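PDB 3W5M: alpha-L-rhamnosidase from Streptomyces avermitilis, which hydrolyses terminal non-reducing alpha-L-rhamnose residues from rhamnosides such as citrus flavonoids and gum arabic, and binds L-rhamnose through a calcium-dependent carbohydrate-binding module. Local coordinates for residues S119-I123 / R414-G418; N303-H307 / D455-V461; R157-R161 / D275-A281. One frame throughout, in Å; residues are numbered along the deposited sequence.

Overall arrangement
Contacts 1 and 2 belong to the same beta-sandwich, and their centres lie about 15 Å apart. They touch directly: Ile123 packs on Leu305 and Val461, Gly418 meets Val461, and Ile415 meets His307. Contact 3 sits in the CBM67 module, with its centre about 54 Å from that of contact 1 and about 44 Å from that of contact 2. Its segments both fall in the chain between 119-123 and 414-418. Contacts 2 and 3 share a pattern: an arginine of a strand meets an aspartate and a tryptophan of a type I turn. Contacts 1 and 2 lie away from the annotated sites. In contact 3, the side chain of Phe159 is about 13 Å from the bound calcium ion.

Contact 1 of 3, residues S119-I123 / R414-G418; sequences SAKWI and RITSG
Two hydrogen bonds join Lys121 and Ser417 at a margin of a beta-sandwich. Lys121 N donates to Ser417 O over 3.0 Å, and Ser417 OG donates to Lys121 O over 2.7 Å. The second is a side-chain bond, with the hydroxyl tilted 32° from the plane of the Lys121 carbonyl. OG of Ser417 lies between its own backbone N and carbonyl carbon (chi1 55°), which turns it to the Lys121 carbonyl. Ala401 N also bonds this hydroxyl, so it links 119-123 to strand 398-407 as well. Strand 412-416 is an outermost strand of its sheet, and 119-123 leads into strand 123-124 of another sheet. At the far end, Arg414 NH1 donates to Ser119 OG over 3.1 Å. The bond is nearly straight (165°), and the hydroxyl sits at the guanidinium edge, in its plane. Gln402 OE1 takes the backbone N-H groups of Ser119 and Ala120, so strand 398-407 also holds this end. Between the polar ends, Thr416 packs on Ala120, its CB 3.6 Å from Ala120 CA. Ile123 is buried and packs with two branches where strand 412-416 gives way to loop. CD1 of Ile123 lies 3.9 Å from Ser417 CB, and CG2 of Ile123 lies 3.6 Å from Gly418 N.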
# COMPACT_ATOMS: atom_id res chain seq x y z
N SER A 119 -6.56 -21.08 20.49
CA SER A 119 -6.84 -22.49 20.35
C SER A 119 -7.49 -22.82 18.98
O SER A 119 -7.76 -23.99 18.66
CB SER A 119 -7.72 -22.95 21.49
OG SER A 119 -8.94 -22.24 21.44
N ALA A 120 -7.76 -21.78 18.19
CA ALA A 120 -8.33 -21.93 16.86
C ALA A 120 -7.39 -22.75 15.94
O ALA A 120 -6.19 -22.81 16.19
CB ALA A 120 -8.60 -20.55 16.27
N LYS A 121 -7.95 -23.40 14.92
CA LYS A 121 -7.16 -24.09 13.88
C LYS A 121 -7.28 -23.39 12.53
O LYS A 121 -8.35 -22.86 12.17
CB LYS A 121 -7.63 -25.54 13.69
CG LYS A 121 -7.94 -26.33 14.95
CD LYS A 121 -6.72 -26.63 15.77
CE LYS A 121 -7.02 -27.81 16.71
NZ LYS A 121 -6.25 -27.71 17.98
N TRP A 122 -6.19 -23.41 11.77
CA TRP A 122 -6.22 -22.89 10.41
C TRP A 122 -7.11 -23.77 9.55
O TRP A 122 -6.92 -25.00 9.50
CB TRP A 122 -4.83 -22.86 9.83
CG TRP A 122 -3.96 -21.83 10.45
CD1 TRP A 122 -3.03 -22.02 11.47
CD2 TRP A 122 -3.91 -20.46 10.10
NE1 TRP A 122 -2.42 -20.82 11.77
CE2 TRP A 122 -2.92 -19.85 10.93
CE3 TRP A 122 -4.60 -19.66 9.16
CZ2 TRP A 122 -2.63 -18.49 10.85
CZ3 TRP A 122 -4.30 -18.30 9.10
CH2 TRP A 122 -3.32 -17.74 9.94
N ILE A 123 -8.06 -23.17 8.84
CA ILE A 123 -8.90 -23.93 7.94
C ILE A 123 -8.96 -23.32 6.54
O ILE A 123 -8.84 -22.09 6.36
CB ILE A 123 -10.34 -24.11 8.46
CG1 ILE A 123 -11.03 -22.74 8.65
CG2 ILE A 123 -10.38 -24.98 9.72
CD1 ILE A 123 -12.49 -22.87 9.04
N ARG A 414 -15.97 -20.33 23.97
CA ARG A 414 -15.05 -20.05 22.88
C ARG A 414 -15.46 -20.85 21.64
O ARG A 414 -15.58 -22.08 21.69
CB ARG A 414 -13.61 -20.37 23.32
CG ARG A 414 -12.57 -19.88 22.34
CD ARG A 414 -11.18 -20.32 22.76
NE ARG A 414 -10.76 -19.63 23.98
CZ ARG A 414 -9.52 -19.62 24.45
NH1 ARG A 414 -8.55 -20.26 23.81
NH2 ARG A 414 -9.25 -18.98 25.56
N ILE A 415 -15.68 -20.15 20.53
CA ILE A 415 -16.06 -20.79 19.27
C ILE A 415 -14.87 -20.54 18.34
O ILE A 415 -14.37 -19.43 18.27
CB ILE A 415 -17.36 -20.17 18.69
CG1 ILE A 415 -18.52 -20.24 19.71
CG2 ILE A 415 -17.71 -20.80 17.35
CD1 ILE A 415 -18.93 -21.66 20.10
N THR A 416 -14.37 -21.58 17.68
CA THR A 416 -13.21 -21.41 16.81
C THR A 416 -13.39 -22.04 15.45
O THR A 416 -14.19 -22.96 15.25
CB THR A 416 -11.92 -22.01 17.44
OG1 THR A 416 -12.13 -23.40 17.65
CG2 THR A 416 -11.56 -21.35 18.77
N SER A 417 -12.59 -21.54 14.50
CA SER A 417 -12.33 -22.21 13.26
C SER A 417 -11.75 -23.59 13.55
O SER A 417 -10.87 -23.75 14.44
CB SER A 417 -11.36 -21.39 12.41
OG SER A 417 -10.14 -21.09 13.09
N GLY A 418 -12.23 -24.55 12.77
CA GLY A 418 -11.87 -25.96 12.92
C GLY A 418 -12.69 -26.87 12.01
O GLY A 418 -13.45 -26.40 11.15

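Contact 2 of 3, residues N303-H307 / D455-V461; sequences NQLRH and DRAWLAV
Segment 303-307 is a strand, and 455-461 starts as a type I turn from Asp455 to Trp458 before joining strand 459-463. The backbones stay apart: Leu305 CA is 7.8 Å from Val461 CA. Arg306 NH1 forms a salt bridge with Asp455 OD2 over 3.0 Å. OD2 lies in the guanidinium plane, but the nitrogen stands above the carboxylate plane, and the planes are 79° apart. Glu308 also pairs with NH1, and Trp448 O accepts a hydrogen bond from Arg306 NE. These would fix the rotation of the buried guanidinium. In the seven-stranded sheet of the beta-sandwich, strand 422-424 runs between the strands of the two segments, and Trp458 packs on its Arg422 and Ala424. One face of the Trp458 ring receives CD of Arg306 in a CH-pi contact, 3.8 Å from the six-membered ring centroid. Asp455 CB lies over the same face, offset toward the rim. Arg306 CG, between backbone N and carbonyl carbon (chi1 70°), sets CD over the ring; a bend at chi3 turns NH1 to Asp455. Gln304 OE1 is 3.5 Å from Trp458 CH2, with amide and ring planes 24° apart, while Thr445 bonds this oxygen. Leu305 CG meets Val461 CG1 at 4.2 Å.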
# COMPACT_ATOMS: atom_id res chain seq x y z
N ASN A 303 -13.93 -18.16 -1.43
CA ASN A 303 -14.99 -19.09 -0.97
C ASN A 303 -15.69 -18.67 0.30
O ASN A 303 -15.18 -17.86 1.06
CB ASN A 303 -14.42 -20.50 -0.80
CG ASN A 303 -14.03 -21.14 -2.12
OD1 ASN A 303 -14.87 -21.42 -2.96
ND2 ASN A 303 -12.75 -21.38 -2.31
N GLN A 304 -16.89 -19.22 0.53
CA GLN A 304 -17.62 -19.00 1.76
C GLN A 304 -17.40 -20.12 2.78
O GLN A 304 -17.46 -21.29 2.44
CB GLN A 304 -19.11 -18.92 1.43
CG GLN A 304 -19.44 -17.73 0.51
CD GLN A 304 -20.92 -17.67 0.15
OE1 GLN A 304 -21.65 -18.68 0.21
NE2 GLN A 304 -21.36 -16.50 -0.28
N LEU A 305 -17.12 -19.74 4.02
CA LEU A 305 -16.92 -20.70 5.13
C LEU A 305 -17.87 -20.32 6.25
O LEU A 305 -18.09 -19.14 6.51
CB LEU A 305 -15.46 -20.70 5.59
CG LEU A 305 -14.42 -21.41 4.72
CD1 LEU A 305 -14.18 -20.77 3.37
CD2 LEU A 305 -13.10 -21.35 5.50
N ARG A 306 -18.47 -21.30 6.92
CA ARG A 306 -19.43 -20.95 7.97
C ARG A 306 -19.53 -22.03 9.02
O ARG A 306 -19.19 -23.19 8.76
CB ARG A 306 -20.85 -20.71 7.42
CG ARG A 306 -21.53 -21.99 6.93
CD ARG A 306 -22.89 -21.69 6.28
NE ARG A 306 -23.76 -20.81 7.08
CZ ARG A 306 -24.64 -21.23 7.99
NH1 ARG A 306 -24.74 -22.51 8.28
NH2 ARG A 306 -25.39 -20.33 8.62
N HIS A 307 -20.04 -21.61 10.17
CA HIS A 307 -20.26 -22.48 11.31
C HIS A 307 -21.43 -21.96 12.14
O HIS A 307 -21.42 -20.80 12.57
CB HIS A 307 -19.00 -22.47 12.16
CG HIS A 307 -19.11 -23.27 13.41
ND1 HIS A 307 -19.44 -24.61 13.42
CD2 HIS A 307 -18.90 -22.93 14.71
CE1 HIS A 307 -19.43 -25.06 14.67
NE2 HIS A 307 -19.12 -24.06 15.47
N ASP A 455 -27.16 -25.78 5.16
CA ASP A 455 -25.87 -26.03 4.51
C ASP A 455 -25.50 -27.52 4.31
O ASP A 455 -24.32 -27.87 4.20
CB ASP A 455 -24.73 -25.25 5.22
CG ASP A 455 -24.47 -25.71 6.67
OD1 ASP A 455 -25.13 -26.67 7.14
OD2 ASP A 455 -23.57 -25.10 7.34
N ARG A 456 -26.50 -28.39 4.23
CA ARG A 456 -26.22 -29.83 4.12
C ARG A 456 -25.43 -30.22 2.86
O ARG A 456 -24.70 -31.20 2.88
CB ARG A 456 -27.50 -30.65 4.24
CG ARG A 456 -27.83 -31.10 5.66
CD ARG A 456 -29.32 -30.99 5.95
NE ARG A 456 -30.14 -31.46 4.83
CZ ARG A 456 -31.36 -31.02 4.53
NH1 ARG A 456 -31.95 -30.07 5.26
NH2 ARG A 456 -32.01 -31.52 3.49
N ALA A 457 -25.59 -29.44 1.79
CA ALA A 457 -24.84 -29.66 0.55
C ALA A 457 -23.57 -28.79 0.42
O ALA A 457 -22.95 -28.76 -0.64
CB ALA A 457 -25.74 -29.49 -0.65
N TRP A 458 -23.22 -28.06 1.47
CA TRP A 458 -21.88 -27.46 1.58
C TRP A 458 -20.84 -28.56 1.88
O TRP A 458 -21.20 -29.68 2.24
CB TRP A 458 -21.90 -26.38 2.66
CG TRP A 458 -22.61 -25.12 2.23
CD1 TRP A 458 -23.78 -25.01 1.51
CD2 TRP A 458 -22.22 -23.78 2.55
NE1 TRP A 458 -24.11 -23.69 1.33
CE2 TRP A 458 -23.17 -22.91 1.96
CE3 TRP A 458 -21.15 -23.22 3.25
CZ2 TRP A 458 -23.08 -21.52 2.05
CZ3 TRP A 458 -21.05 -21.84 3.34
CH2 TRP A 458 -22.03 -21.00 2.75
N LEU A 459 -19.54 -28.27 1.73
CA LEU A 459 -18.52 -29.31 1.92
C LEU A 459 -17.75 -29.11 3.21
O LEU A 459 -17.56 -27.98 3.64
CB LEU A 459 -17.56 -29.33 0.73
CG LEU A 459 -18.19 -29.51 -0.65
CD1 LEU A 459 -17.16 -29.28 -1.75
CD2 LEU A 459 -18.84 -30.89 -0.75
N ALA A 460 -17.29 -30.20 3.84
CA ALA A 460 -16.42 -30.08 5.01
C ALA A 460 -15.17 -29.28 4.61
O ALA A 460 -14.62 -29.49 3.52
CB ALA A 460 -16.01 -31.45 5.54
N VAL A 461 -14.77 -28.35 5.48
CA VAL A 461 -13.47 -27.67 5.33
C VAL A 461 -12.33 -28.64 5.55
O VAL A 461 -12.53 -29.75 6.02
CB VAL A 461 -13.33 -26.49 6.32
CG1 VAL A 461 -14.35 -25.42 6.01
CG2 VAL A 461 -13.42 -26.96 7.77

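Contact 3 of 3, residues R157-R161 / D275-A281; sequences RWFRR and DSGWPAA
Segment 157-161 is part of strand 156-165, while 275-281 is a loop that opens with a type I turn, closed by Trp278 N bonding to Asp275 O over 3.0 Å. The closest CA atoms, those of Phe159 and Ala281, are 7.5 Å apart. Arg160 reaches across to the turn. Its NE donates to Asp275 OD2 over 2.8 Å, a nearly straight bond (167°) within a salt bridge. OD2 lies in the guanidinium plane. The nitrogen meets it from above the carboxylate plane, and the two planes stand 67° apart. A bend at chi3 (50°) lets the guanidinium leave the indole and present NE to Asp275. The methylenes of Arg160 pack obliquely against the six-membered ring of Trp278. Arg160 CG is 3.6 Å from Trp278 CZ3, and Arg160 CD is 3.6 Å from Trp278 CH2. Guanidinium and indole planes are close to perpendicular. Asp275 CB lies over one face of the same ring, offset toward the rim. Trp158 adds its CB, 4.1 Å from Trp278 CH2. Phe159 CB points away from the loop, yet its ring edge meets Ala281 CB at 4.2 Å from CD2. This edge contact belongs to the interior of the CBM67 beta-sandwich, where Phe159 also meets Trp236 edge-to-face. NH1 of Arg160 bonds to the carbonyls of Trp268 and Glu270, in the same connection between strands 258-260 and 282-286. One buried arginine thus ties this loop to the sheet at several points, and the nearby carboxylate and carbonyls would favour its positive charge.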
# COMPACT_ATOMS: atom_id res chain seq x y z
N ARG A 157 -0.85 -27.16 -36.60
CA ARG A 157 -1.45 -28.49 -36.78
C ARG A 157 -2.92 -28.42 -36.36
O ARG A 157 -3.30 -27.53 -35.60
CB ARG A 157 -0.70 -29.56 -35.99
CG ARG A 157 0.79 -29.62 -36.37
CD ARG A 157 0.97 -30.19 -37.76
NE ARG A 157 2.37 -30.32 -38.17
CZ ARG A 157 2.94 -29.63 -39.17
NH1 ARG A 157 2.25 -28.72 -39.87
NH2 ARG A 157 4.23 -29.88 -39.49
N TRP A 158 -3.72 -29.33 -36.90
CA TRP A 158 -5.17 -29.30 -36.69
C TRP A 158 -5.62 -30.62 -36.06
O TRP A 158 -5.05 -31.69 -36.37
CB TRP A 158 -5.86 -29.06 -38.05
CG TRP A 158 -5.55 -27.70 -38.63
CD1 TRP A 158 -6.28 -26.56 -38.46
CD2 TRP A 158 -4.41 -27.34 -39.44
NE1 TRP A 158 -5.67 -25.51 -39.12
CE2 TRP A 158 -4.52 -25.96 -39.72
CE3 TRP A 158 -3.31 -28.05 -39.95
CZ2 TRP A 158 -3.58 -25.27 -40.49
CZ3 TRP A 158 -2.37 -27.37 -40.71
CH2 TRP A 158 -2.51 -25.99 -40.97
N PHE A 159 -6.64 -30.55 -35.20
CA PHE A 159 -7.07 -31.68 -34.39
C PHE A 159 -8.58 -31.70 -34.28
O PHE A 159 -9.20 -30.63 -34.13
CB PHE A 159 -6.53 -31.56 -32.97
CG PHE A 159 -5.02 -31.47 -32.92
CD1 PHE A 159 -4.41 -30.24 -33.16
CD2 PHE A 159 -4.22 -32.60 -32.74
CE1 PHE A 159 -3.02 -30.12 -33.17
CE2 PHE A 159 -2.82 -32.47 -32.74
CZ PHE A 159 -2.24 -31.25 -32.96
N ARG A 160 -9.14 -32.91 -34.33
CA ARG A 160 -10.57 -33.13 -34.15
C ARG A 160 -10.85 -34.30 -33.25
O ARG A 160 -10.10 -35.29 -33.24
CB ARG A 160 -11.23 -33.43 -35.51
CG ARG A 160 -11.43 -32.22 -36.41
CD ARG A 160 -12.01 -32.59 -37.79
NE ARG A 160 -13.20 -33.44 -37.71
CZ ARG A 160 -14.45 -32.99 -37.65
NH1 ARG A 160 -14.69 -31.69 -37.67
NH2 ARG A 160 -15.46 -33.85 -37.60
N ARG A 161 -11.97 -34.21 -32.53
CA ARG A 161 -12.50 -35.36 -31.80
C ARG A 161 -14.00 -35.22 -31.64
O ARG A 161 -14.51 -34.17 -31.29
CB ARG A 161 -11.85 -35.55 -30.42
CG ARG A 161 -12.23 -36.88 -29.78
CD ARG A 161 -11.50 -37.16 -28.47
NE ARG A 161 -12.11 -38.29 -27.77
CZ ARG A 161 -11.67 -38.77 -26.62
NH1 ARG A 161 -10.59 -38.24 -26.04
NH2 ARG A 161 -12.29 -39.80 -26.06
N ASP A 275 -12.92 -36.60 -41.47
CA ASP A 275 -11.53 -36.65 -41.00
C ASP A 275 -11.09 -38.11 -40.99
O ASP A 275 -10.12 -38.49 -40.32
CB ASP A 275 -11.41 -36.01 -39.61
CG ASP A 275 -12.30 -36.68 -38.58
OD1 ASP A 275 -12.84 -37.76 -38.87
OD2 ASP A 275 -12.48 -36.13 -37.48
N SER A 276 -11.80 -38.95 -41.74
CA SER A 276 -11.48 -40.37 -41.67
C SER A 276 -10.06 -40.68 -42.20
O SER A 276 -9.46 -41.67 -41.77
CB SER A 276 -12.58 -41.24 -42.30
OG SER A 276 -12.63 -41.06 -43.69
N GLY A 277 -9.51 -39.81 -43.05
CA GLY A 277 -8.14 -39.95 -43.56
C GLY A 277 -7.05 -39.31 -42.71
O GLY A 277 -5.86 -39.38 -43.05
N TRP A 278 -7.43 -38.67 -41.59
CA TRP A 278 -6.47 -38.01 -40.67
C TRP A 278 -5.87 -39.09 -39.75
O TRP A 278 -6.62 -39.91 -39.21
CB TRP A 278 -7.19 -36.98 -39.79
CG TRP A 278 -7.65 -35.69 -40.45
CD1 TRP A 278 -7.88 -35.46 -41.78
CD2 TRP A 278 -7.96 -34.47 -39.77
NE1 TRP A 278 -8.29 -34.16 -41.97
CE2 TRP A 278 -8.37 -33.54 -40.75
CE3 TRP A 278 -7.95 -34.08 -38.41
CZ2 TRP A 278 -8.74 -32.22 -40.43
CZ3 TRP A 278 -8.31 -32.78 -38.08
CH2 TRP A 278 -8.70 -31.86 -39.09
N PRO A 279 -4.54 -39.11 -39.54
CA PRO A 279 -3.96 -40.04 -38.58
C PRO A 279 -4.34 -39.70 -37.15
O PRO A 279 -4.76 -38.56 -36.87
CB PRO A 279 -2.45 -39.82 -38.74
CG PRO A 279 -2.30 -38.50 -39.40
CD PRO A 279 -3.53 -38.28 -40.22
N ALA A 280 -4.17 -40.65 -36.23
CA ALA A 280 -4.36 -40.38 -34.81
C ALA A 280 -3.32 -39.36 -34.33
O ALA A 280 -2.16 -39.39 -34.78
CB ALA A 280 -4.22 -41.66 -34.00
N ALA A 281 -3.72 -38.47 -33.43
CA ALA A 281 -2.78 -37.61 -32.74
C ALA A 281 -1.78 -38.46 -31.96
O ALA A 281 -2.10 -39.59 -31.55
CB ALA A 281 -3.51 -36.64 -31.81